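Long-range contacts in putative nudix hydrolase family member (Chromobacterium violaceum, PDB 3F13), which is a putative Nudix-family hydrolase, probably magnesium-dependent as in its relatives: residues Arg17-Ile22 with Lys85-Ile90; Tyr73-Ile78 with Arg121-Arg126. One frame throughout, in Å; residues are numbered along the deposited sequence.

Contact 1: residues Arg17-Ile22 with Lys85-Ile90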
loop_
_atom_site.group_PDB
_atom_site.type_symbol
_atom_site.label_atom_id
_atom_site.label_comp_id
_atom_site.label_asym_id
_atom_site.label_seq_id
_atom_site.Cartn_x
_atom_site.Cartn_y
_atom_site.Cartn_z
ATOM N N ARG B 17 -18.038 -6.590 0.853
ATOM C CA ARG B 17 -16.842 -5.710 0.755
ATOM C C ARG B 17 -15.953 -6.131 -0.400
ATOM O O ARG B 17 -15.549 -7.312 -0.486
ATOM C CB ARG B 17 -16.059 -5.749 2.056
ATOM C CG ARG B 17 -16.791 -5.138 3.272
ATOM C CD ARG B 17 -15.897 -5.247 4.531
ATOM N NE ARG B 17 -15.524 -6.650 4.760
ATOM C CZ ARG B 17 -14.278 -7.128 4.859
ATOM N NH1 ARG B 17 -14.101 -8.424 5.043
ATOM N NH2 ARG B 17 -13.203 -6.342 4.822
ATOM N N ARG B 18 -15.662 -5.206 -1.323
ATOM C CA ARG B 18 -14.800 -5.558 -2.442
ATOM C C ARG B 18 -13.640 -4.592 -2.456
ATOM O O ARG B 18 -13.793 -3.464 -1.970
ATOM C CB ARG B 18 -15.543 -5.492 -3.774
ATOM C CG ARG B 18 -16.620 -6.588 -3.890
ATOM C CD ARG B 18 -17.226 -6.640 -5.272
ATOM N NE ARG B 18 -16.286 -7.070 -6.313
ATOM C CZ ARG B 18 -16.263 -8.305 -6.810
ATOM N NH1 ARG B 18 -15.382 -8.615 -7.750
ATOM N NH2 ARG B 18 -17.106 -9.226 -6.350
ATOM N N ALA B 19 -12.489 -5.031 -2.974
ATOM C CA ALA B 19 -11.377 -4.085 -3.237
ATOM C C ALA B 19 -11.249 -3.935 -4.747
ATOM O O ALA B 19 -11.458 -4.904 -5.474
ATOM C CB ALA B 19 -10.035 -4.584 -2.651
ATOM N N THR B 20 -10.885 -2.751 -5.237
ATOM C CA THR B 20 -10.755 -2.578 -6.673
ATOM C C THR B 20 -9.463 -1.813 -6.890
ATOM O O THR B 20 -9.211 -0.873 -6.109
ATOM C CB THR B 20 -11.942 -1.755 -7.201
ATOM O OG1 THR B 20 -13.128 -2.566 -7.096
ATOM C CG2 THR B 20 -11.723 -1.308 -8.663
ATOM N N ALA B 21 -8.649 -2.221 -7.878
ATOM C CA ALA B 21 -7.335 -1.558 -8.164
ATOM C C ALA B 21 -7.352 -0.731 -9.417
ATOM O O ALA B 21 -7.854 -1.169 -10.464
ATOM C CB ALA B 21 -6.215 -2.607 -8.326
ATOM N N ILE B 22 -6.749 0.438 -9.320
ATOM C CA ILE B 22 -6.429 1.228 -10.487
ATOM C C ILE B 22 -4.938 1.117 -10.640
ATOM O O ILE B 22 -4.201 1.615 -9.786
ATOM C CB ILE B 22 -6.752 2.706 -10.282
ATOM C CG1 ILE B 22 -8.273 2.943 -10.264
ATOM C CG2 ILE B 22 -6.037 3.526 -11.394
ATOM C CD1 ILE B 22 -9.077 1.858 -9.676
ATOM N N LYS B 85 -13.726 -0.497 -1.832
ATOM C CA LYS B 85 -12.655 0.512 -1.638
ATOM C C LYS B 85 -11.784 0.498 -2.879
ATOM O O LYS B 85 -11.384 -0.568 -3.371
ATOM C CB LYS B 85 -11.815 0.262 -0.394
ATOM C CG LYS B 85 -12.508 0.712 0.895
ATOM C CD LYS B 85 -11.654 0.543 2.115
ATOM C CE LYS B 85 -12.419 1.055 3.321
ATOM N NZ LYS B 85 -12.771 2.512 3.210
ATOM N N VAL B 86 -11.441 1.690 -3.365
ATOM C CA VAL B 86 -10.679 1.803 -4.595
ATOM C C VAL B 86 -9.277 2.318 -4.294
ATOM O O VAL B 86 -9.162 3.308 -3.579
ATOM C CB VAL B 86 -11.387 2.816 -5.540
ATOM C CG1 VAL B 86 -10.621 2.975 -6.882
ATOM C CG2 VAL B 86 -12.807 2.321 -5.812
ATOM N N TYR B 87 -8.242 1.677 -4.850
ATOM C CA TYR B 87 -6.834 2.012 -4.558
ATOM C C TYR B 87 -6.005 2.159 -5.831
ATOM O O TYR B 87 -6.115 1.325 -6.751
ATOM C CB TYR B 87 -6.132 0.881 -3.789
ATOM C CG TYR B 87 -6.868 0.385 -2.561
ATOM C CD1 TYR B 87 -6.480 0.804 -1.285
ATOM C CD2 TYR B 87 -7.954 -0.492 -2.670
ATOM C CE1 TYR B 87 -7.122 0.376 -0.149
ATOM C CE2 TYR B 87 -8.611 -0.956 -1.497
ATOM C CZ TYR B 87 -8.202 -0.474 -0.247
ATOM O OH TYR B 87 -8.822 -0.922 0.924
ATOM N N LEU B 88 -5.113 3.134 -5.849
ATOM C CA LEU B 88 -4.142 3.286 -6.940
ATOM C C LEU B 88 -2.964 2.429 -6.501
ATOM O O LEU B 88 -2.458 2.612 -5.386
ATOM C CB LEU B 88 -3.671 4.737 -7.031
ATOM C CG LEU B 88 -2.574 5.001 -8.086
ATOM C CD1 LEU B 88 -3.079 4.808 -9.508
ATOM C CD2 LEU B 88 -2.004 6.422 -7.948
ATOM N N CYS B 89 -2.575 1.466 -7.319
ATOM C CA CYS B 89 -1.491 0.538 -6.949
ATOM C C CYS B 89 -0.293 0.579 -7.892
ATOM O O CYS B 89 -0.462 0.706 -9.094
ATOM C CB CYS B 89 -2.013 -0.891 -6.944
ATOM S SG CYS B 89 -3.540 -1.147 -5.998
ATOM N N ILE B 90 0.904 0.421 -7.324
ATOM C CA ILE B 90 2.136 0.207 -8.054
ATOM C C ILE B 90 2.620 -1.233 -7.819
ATOM O O ILE B 90 2.661 -1.738 -6.674
ATOM C CB ILE B 90 3.303 1.048 -7.467
ATOM C CG1 ILE B 90 2.874 2.453 -7.085
ATOM C CG2 ILE B 90 4.554 0.936 -8.352
ATOM C CD1 ILE B 90 4.084 3.335 -6.821
#

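Contact 2: residues Tyr73-Ile78 with Arg121-Arg126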
loop_
_atom_site.group_PDB
_atom_site.type_symbol
_atom_site.label_atom_id
_atom_site.label_comp_id
_atom_site.label_asym_id
_atom_site.label_seq_id
_atom_site.Cartn_x
_atom_site.Cartn_y
_atom_site.Cartn_z
ATOM N N TYR B 73 -5.116 4.423 -0.974
ATOM C CA TYR B 73 -6.587 4.433 -0.905
ATOM C C TYR B 73 -7.145 5.733 -1.499
ATOM O O TYR B 73 -6.771 6.830 -1.073
ATOM C CB TYR B 73 -7.083 4.225 0.547
ATOM C CG TYR B 73 -8.546 4.573 0.748
ATOM C CD1 TYR B 73 -9.553 3.763 0.222
ATOM C CD2 TYR B 73 -8.919 5.765 1.366
ATOM C CE1 TYR B 73 -10.907 4.108 0.359
ATOM C CE2 TYR B 73 -10.270 6.114 1.533
ATOM C CZ TYR B 73 -11.253 5.266 1.008
ATOM O OH TYR B 73 -12.588 5.566 1.153
ATOM N N LEU B 74 -8.027 5.621 -2.507
ATOM C CA LEU B 74 -8.601 6.806 -3.150
ATOM C C LEU B 74 -10.006 7.131 -2.623
ATOM O O LEU B 74 -10.270 8.269 -2.188
ATOM C CB LEU B 74 -8.666 6.597 -4.668
ATOM C CG LEU B 74 -7.360 6.115 -5.291
ATOM C CD1 LEU B 74 -7.524 5.743 -6.784
ATOM C CD2 LEU B 74 -6.299 7.227 -5.066
ATOM N N PHE B 75 -10.916 6.155 -2.655
ATOM C CA PHE B 75 -12.300 6.431 -2.235
ATOM C C PHE B 75 -13.111 5.150 -2.175
ATOM O O PHE B 75 -12.636 4.074 -2.632
ATOM C CB PHE B 75 -12.992 7.405 -3.215
ATOM C CG PHE B 75 -12.858 7.018 -4.694
ATOM C CD1 PHE B 75 -13.731 6.099 -5.271
ATOM C CD2 PHE B 75 -11.883 7.594 -5.496
ATOM C CE1 PHE B 75 -13.618 5.735 -6.650
ATOM C CE2 PHE B 75 -11.757 7.250 -6.864
ATOM C CZ PHE B 75 -12.626 6.284 -7.424
ATOM N N ASP B 76 -14.334 5.286 -1.656
ATOM C CA ASP B 76 -15.277 4.177 -1.592
ATOM C C ASP B 76 -16.227 4.344 -2.777
ATOM O O ASP B 76 -16.526 5.471 -3.182
ATOM C CB ASP B 76 -16.098 4.221 -0.302
ATOM C CG ASP B 76 -15.238 4.268 0.947
ATOM O OD1 ASP B 76 -14.225 3.526 1.028
ATOM O OD2 ASP B 76 -15.559 5.083 1.849
ATOM N N HIS B 77 -16.712 3.235 -3.331
ATOM C CA HIS B 77 -17.694 3.295 -4.385
ATOM C C HIS B 77 -18.755 2.258 -4.018
ATOM O O HIS B 77 -18.447 1.067 -3.983
ATOM C CB HIS B 77 -17.060 2.895 -5.708
ATOM C CG HIS B 77 -18.021 2.877 -6.850
ATOM N ND1 HIS B 77 -18.351 4.011 -7.555
ATOM C CD2 HIS B 77 -18.728 1.867 -7.406
ATOM C CE1 HIS B 77 -19.220 3.701 -8.502
ATOM N NE2 HIS B 77 -19.470 2.407 -8.429
ATOM N N ILE B 78 -19.978 2.687 -3.706
ATOM C CA ILE B 78 -21.010 1.689 -3.397
ATOM C C ILE B 78 -21.979 1.473 -4.570
ATOM O O ILE B 78 -22.328 2.386 -5.302
ATOM C CB ILE B 78 -21.815 1.989 -2.097
ATOM C CG1 ILE B 78 -22.685 3.231 -2.290
ATOM C CG2 ILE B 78 -20.846 2.158 -0.898
ATOM C CD1 ILE B 78 -23.733 3.442 -1.231
ATOM N N ARG B 121 -16.592 1.509 -15.226
ATOM C CA ARG B 121 -16.536 2.837 -15.858
ATOM C C ARG B 121 -16.777 3.975 -14.883
ATOM O O ARG B 121 -16.104 5.003 -14.961
ATOM C CB ARG B 121 -17.539 2.964 -17.027
ATOM C CG ARG B 121 -17.213 4.130 -17.929
ATOM C CD ARG B 121 -18.179 4.243 -19.152
ATOM N NE ARG B 121 -18.035 3.105 -20.069
ATOM C CZ ARG B 121 -17.278 3.096 -21.161
ATOM N NH1 ARG B 121 -16.560 4.160 -21.493
ATOM N NH2 ARG B 121 -17.230 2.009 -21.929
ATOM N N ALA B 122 -17.729 3.794 -13.971
ATOM C CA ALA B 122 -18.080 4.819 -12.980
ATOM C C ALA B 122 -16.848 5.127 -12.144
ATOM O O ALA B 122 -16.541 6.299 -11.836
ATOM C CB ALA B 122 -19.165 4.304 -12.071
ATOM N N ILE B 123 -16.147 4.066 -11.762
ATOM C CA ILE B 123 -14.989 4.273 -10.882
ATOM C C ILE B 123 -13.880 5.039 -11.631
ATOM O O ILE B 123 -13.203 5.920 -11.082
ATOM C CB ILE B 123 -14.491 2.904 -10.334
ATOM C CG1 ILE B 123 -15.471 2.363 -9.273
ATOM C CG2 ILE B 123 -13.036 3.025 -9.839
ATOM C CD1 ILE B 123 -15.350 0.836 -8.980
ATOM N N LEU B 124 -13.671 4.705 -12.900
ATOM C CA LEU B 124 -12.640 5.386 -13.679
ATOM C C LEU B 124 -12.958 6.851 -13.898
ATOM O O LEU B 124 -12.041 7.686 -13.986
ATOM C CB LEU B 124 -12.419 4.690 -15.032
ATOM C CG LEU B 124 -11.640 3.390 -14.930
ATOM C CD1 LEU B 124 -11.575 2.750 -16.310
ATOM C CD2 LEU B 124 -10.253 3.690 -14.328
ATOM N N ARG B 125 -14.248 7.190 -13.999
ATOM C CA ARG B 125 -14.601 8.605 -14.125
ATOM C C ARG B 125 -14.194 9.400 -12.874
ATOM O O ARG B 125 -13.663 10.501 -12.964
ATOM C CB ARG B 125 -16.105 8.785 -14.385
ATOM C CG ARG B 125 -16.493 8.391 -15.768
ATOM C CD ARG B 125 -17.686 9.245 -16.298
ATOM N NE ARG B 125 -17.650 9.142 -17.748
ATOM C CZ ARG B 125 -18.367 8.262 -18.419
ATOM N NH1 ARG B 125 -18.266 8.182 -19.742
ATOM N NH2 ARG B 125 -19.200 7.475 -17.756
ATOM N N ARG B 126 -14.469 8.839 -11.707
ATOM C CA ARG B 126 -14.169 9.498 -10.446
ATOM C C ARG B 126 -12.674 9.601 -10.269
ATOM O O ARG B 126 -12.162 10.607 -9.801
ATOM C CB ARG B 126 -14.766 8.695 -9.300
ATOM C CG ARG B 126 -14.734 9.429 -7.977
ATOM C CD ARG B 126 -15.990 8.999 -7.175
ATOM N NE ARG B 126 -15.816 9.217 -5.745
ATOM C CZ ARG B 126 -16.415 8.485 -4.814
ATOM N NH1 ARG B 126 -16.204 8.750 -3.541
ATOM N NH2 ARG B 126 -17.196 7.470 -5.165
#

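Contact 1: residues Arg17-Ile22 with Lys85-Ile90
Strands Arg17-Ile22 and Lys85-Ile90 run parallel, their short axes 4.7 Å apart at closest approach and inclined at 40°, a strong twist for adjacent strands. Five backbone hydrogen bonds join them, from Lys85 N to Arg18 O at one end to Cys89 N to Ile22 O at the other; the straightest, from Ile22 N to Tyr87 O, spans 2.8 Å with an N-H...O angle of 177°.

Thr20, Ile22, Val86 and Leu88 share one face, beneath helix 118-132. Ile22 CG2, set anti to the backbone N, meets Leu88 CD1 at 3.7 Å, the two side chains crossing at about a right angle; Ile22 also packs on Val86. Thr20 OG1 is hydrogen-bonded to His84 ND1.

On the other face Ala19 is small enough to leave room for the Tyr87 ring, its CB 4.1 Å from Tyr87 CE2. Ala21 CB packs closely on Cys89 SG, 3.8 Å away. Lys85 carries its amine away to a salt bridge with Asp76. With their polar backbone groups paired, this parallel pair inside the mixed sheet of the Nudix fold presents mainly apolar surfaces to helices 52-64 and 118-132, which sandwich it.

Contact 2: residues Tyr73-Ile78 with Arg121-Arg126
The Phe75 ring and the Arg126 guanidinium lie nearly flat on each other, their centres 4.3 Å apart and their planes at 18°, a cation-pi stack. The same ring face receives the aliphatic part of the arginine: Arg126 CG stands 3.9 Å from the ring centroid in a CH-pi contact. At the ring's edge, close to its plane, is Ile123 O, and Phe75 CZ also touches Ile123 CG2 at 4.1 Å. The His77 ring has Ile123 CG1 over one face, 3.7 Å from the centroid and 15° off the normal, with Arg126 NH2 near its plane at the edge.

Arg126 CG is anti to the backbone N (chi1 -169°), and a bend at chi2 lays the chain along the phenylalanine before NH2 makes a weak hydrogen bond to Asp76 O, 2.9 Å long. Arginine suits this partly exposed margin because its methylenes and flat cation can cover an aromatic ring while its nitrogens still reach a strand carbonyl. His77, also with CG anti to N, extends toward the helix; Ala122, small enough to admit it, sets CB 3.6 Å from His77 CE1. The far nitrogen, NE2, bonds to Glu119, one turn before Ile123 on helix 118-132, which would restrain the ring's rotation.

Within the strand, Tyr73 OH donates to Asp76 OD1 at 2.6 Å, from above the carboxylate plane. Leu74 and Phe75 both face Val86 in a classic beta bulge, which lets these consecutive residues both direct their side chains toward the helical side. Helix 118-132, packed on strand 70-78, belongs to one layer of the alpha/beta/alpha sandwich characteristic of the Nudix fold.

In the fold
Contacts 1 and 2 meet at strand 82-90, which pairs in parallel with strand 16-25 on one side and antiparallel with strand 70-78 on the other. Contact 1 is the buried centre, held chiefly by regular backbone bonding between strands; contact 2 is partly buried and joins a strand to a helix through side chains, with a partly exposed arginine stacked over a buried phenylalanine. Val86 connects them, since its backbone probably bonds to Leu74 and Phe75 while its side chain touches Ile123. Ile123 also packs on Ile22, so helix 118-132 spans both contacts. A further tie runs from contact 1 to contact 2, where Lys85 NZ meets Asp76 OD1.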